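Side-chain contact in Ulp1-like SUMO protease (Chaetomium thermophilum, PDB 6DG4), which is a Ulp1-like cysteine protease that probably cleaves SUMO from its conjugates or precursors, this chain being its catalytic domain: residues 171-174 with 180-183. Sequence-based numbering, arbitrary orientation.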
ATOM      1  N   GLU A 171      -1.163  -7.418  18.755  1.00 11.18           N
ATOM      2  CA  GLU A 171      -1.208  -8.858  19.001  1.00 12.26           C
ATOM      3  C   GLU A 171      -0.361  -9.607  17.979  1.00 10.48           C
ATOM      4  O   GLU A 171       0.352 -10.558  18.325  1.00 11.73           O
ATOM      5  CB  GLU A 171      -2.659  -9.344  18.980  1.00 15.14           C
ATOM      6  CG  GLU A 171      -3.481  -8.858  20.172  1.00 22.30           C
ATOM      7  CD  GLU A 171      -4.981  -9.092  20.019  1.00 30.58           C
ATOM      8  OE1 GLU A 171      -5.427  -9.540  18.936  1.00 32.76           O
ATOM      9  OE2 GLU A 171      -5.719  -8.815  20.990  1.00 33.40           O
ATOM     10  N   LEU A 172      -0.413  -9.177  16.716  1.00 10.77           N
ATOM     11  CA  LEU A 172       0.400  -9.798  15.676  1.00 11.70           C
ATOM     12  C   LEU A 172       1.884  -9.608  15.959  1.00 10.43           C
ATOM     13  O   LEU A 172       2.677 -10.549  15.838  1.00 11.60           O
ATOM     14  CB  LEU A 172       0.028  -9.201  14.317  1.00 11.62           C
ATOM     15  CG  LEU A 172       0.862  -9.639  13.113  1.00 11.84           C
ATOM     16  CD1 LEU A 172       0.701 -11.128  12.852  1.00 15.05           C
ATOM     17  CD2 LEU A 172       0.456  -8.836  11.888  1.00 12.80           C
ATOM     18  N   VAL A 173       2.281  -8.385  16.318  1.00  9.52           N
ATOM     19  CA  VAL A 173       3.681  -8.105  16.627  1.00  9.11           C
ATOM     20  C   VAL A 173       4.160  -8.990  17.773  1.00  9.36           C
ATOM     21  O   VAL A 173       5.243  -9.586  17.709  1.00  9.75           O
ATOM     22  CB  VAL A 173       3.866  -6.606  16.934  1.00  9.86           C
ATOM     23  CG1 VAL A 173       5.269  -6.325  17.440  1.00 11.93           C
ATOM     24  CG2 VAL A 173       3.574  -5.756  15.692  1.00 11.38           C
ATOM     25  N   LYS A 174       3.362  -9.078  18.842  1.00  9.84           N
ATOM     26  CA  LYS A 174       3.719  -9.909  19.988  1.00 10.67           C
ATOM     27  C   LYS A 174       3.871 -11.366  19.579  1.00 10.26           C
ATOM     28  O   LYS A 174       4.803 -12.052  20.019  1.00 12.04           O
ATOM     29  CB  LYS A 174       2.644  -9.765  21.061  1.00 13.03           C
ATOM     30  CG  LYS A 174       2.865 -10.648  22.278  1.00 15.88           C
ATOM     31  CD  LYS A 174       1.897 -10.282  23.366  1.00 20.67           C
ATOM     32  CE  LYS A 174       2.181 -11.071  24.630  1.00 25.52           C
ATOM     33  NZ  LYS A 174       1.488 -10.484  25.811  1.00 28.38           N
ATOM     34  N   GLN A 180      11.140 -11.516  22.422  1.00 11.00           N
ATOM     35  CA  GLN A 180      11.720 -10.236  22.036  1.00 10.63           C
ATOM     36  C   GLN A 180      10.700  -9.098  22.046  1.00 10.03           C
ATOM     37  O   GLN A 180      11.057  -7.958  21.727  1.00 11.35           O
ATOM     38  CB  GLN A 180      12.376 -10.350  20.655  1.00 11.01           C
ATOM     39  CG  GLN A 180      13.385 -11.483  20.534  1.00 11.62           C
ATOM     40  CD  GLN A 180      14.522 -11.364  21.529  1.00 12.63           C
ATOM     41  OE1 GLN A 180      15.187 -10.331  21.609  1.00 14.18           O
ATOM     42  NE2 GLN A 180      14.753 -12.430  22.294  1.00 14.36           N
ATOM     43  N   PHE A 181       9.446  -9.379  22.403  1.00 10.39           N
ATOM     44  CA  PHE A 181       8.417  -8.350  22.484  1.00 10.11           C
ATOM     45  C   PHE A 181       8.492  -7.629  23.827  1.00  9.88           C
ATOM     46  O   PHE A 181       8.340  -8.249  24.886  1.00 10.88           O
ATOM     47  CB  PHE A 181       7.031  -8.965  22.318  1.00 10.36           C
ATOM     48  CG  PHE A 181       5.924  -7.950  22.291  1.00 10.14           C
ATOM     49  CD1 PHE A 181       5.826  -7.037  21.252  1.00 11.91           C
ATOM     50  CD2 PHE A 181       4.979  -7.907  23.302  1.00 11.81           C
ATOM     51  CE1 PHE A 181       4.804  -6.105  21.225  1.00 12.58           C
ATOM     52  CE2 PHE A 181       3.958  -6.979  23.274  1.00 12.62           C
ATOM     53  CZ  PHE A 181       3.876  -6.077  22.238  1.00 12.00           C
ATOM     54  N   VAL A 182       8.688  -6.315  23.773  1.00  9.87           N
ATOM     55  CA  VAL A 182       8.780  -5.462  24.955  1.00 10.44           C
ATOM     56  C   VAL A 182       7.588  -4.517  24.880  1.00  9.90           C
ATOM     57  O   VAL A 182       7.643  -3.485  24.194  1.00 10.36           O
ATOM     58  CB  VAL A 182      10.104  -4.694  25.002  1.00 11.09           C
ATOM     59  CG1 VAL A 182      10.180  -3.851  26.261  1.00 12.20           C
ATOM     60  CG2 VAL A 182      11.273  -5.656  24.925  1.00 13.17           C
ATOM     61  N   GLU A 183       6.505  -4.877  25.577  1.00 11.79           N
ATOM     62  CA  GLU A 183       5.200  -4.285  25.296  1.00 12.05           C
ATOM     63  C   GLU A 183       5.206  -2.773  25.479  1.00 10.63           C
ATOM     64  O   GLU A 183       4.594  -2.046  24.689  1.00 13.42           O
ATOM     65  CB  GLU A 183       4.123  -4.925  26.177  1.00 14.19           C
ATOM     66  CG  GLU A 183       4.309  -4.702  27.676  1.00 20.68           C
ATOM     67  CD  GLU A 183       3.287  -5.443  28.522  1.00 24.94           C
ATOM     68  OE1 GLU A 183       2.476  -6.211  27.959  1.00 28.55           O
ATOM     69  OE2 GLU A 183       3.296  -5.255  29.758  1.00 25.24           O
TER
HETATM   70  O   HOH W   1       1.359  -7.424  25.999  1.00 43.65           O
HETATM   71  O   HOH W   2       4.292  -8.826  27.075  1.00 45.74           O
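The phenyl ring of F181 turns one face to K174, whose CB sits almost over its centre, 3.8 Å from the centroid and 12° off the ring normal, a CH-pi contact. Across the opposite face, displaced toward the rim, lies the backbone N of E183, and a water occupies the edge in the ring plane. The lysine chain runs on past the ring, its CG 3.6 Å from F181 CD2. V173 comes in obliquely, with CG1 3.8 Å from F181 CE1; its CG1 is anti to the backbone N (chi1 172°), which carries that methyl to the ring. V173 and K174 belong to helix 163-177 of the Ulp1-family catalytic domain, and F181 lies in the loop that leads from this helix to strand 187-188, so the ring packs the loop back against the helix it has just left. The ring of W186 meets that of F181 with their planes at about 30°, and W186 also touches V173. Were F181 an alanine, the lysine methylenes and V173 CG1 would probably lose their aromatic partner, leaving a gap between loop and helix. Beyond the ring the extended lysine brings NZ to within 4.9 Å of E183 OE1, too far for direct pairing; the water at the ring edge bridges them, accepting from K174 NZ at 3.1 Å and donating to E183 OE1 at 2.6 Å.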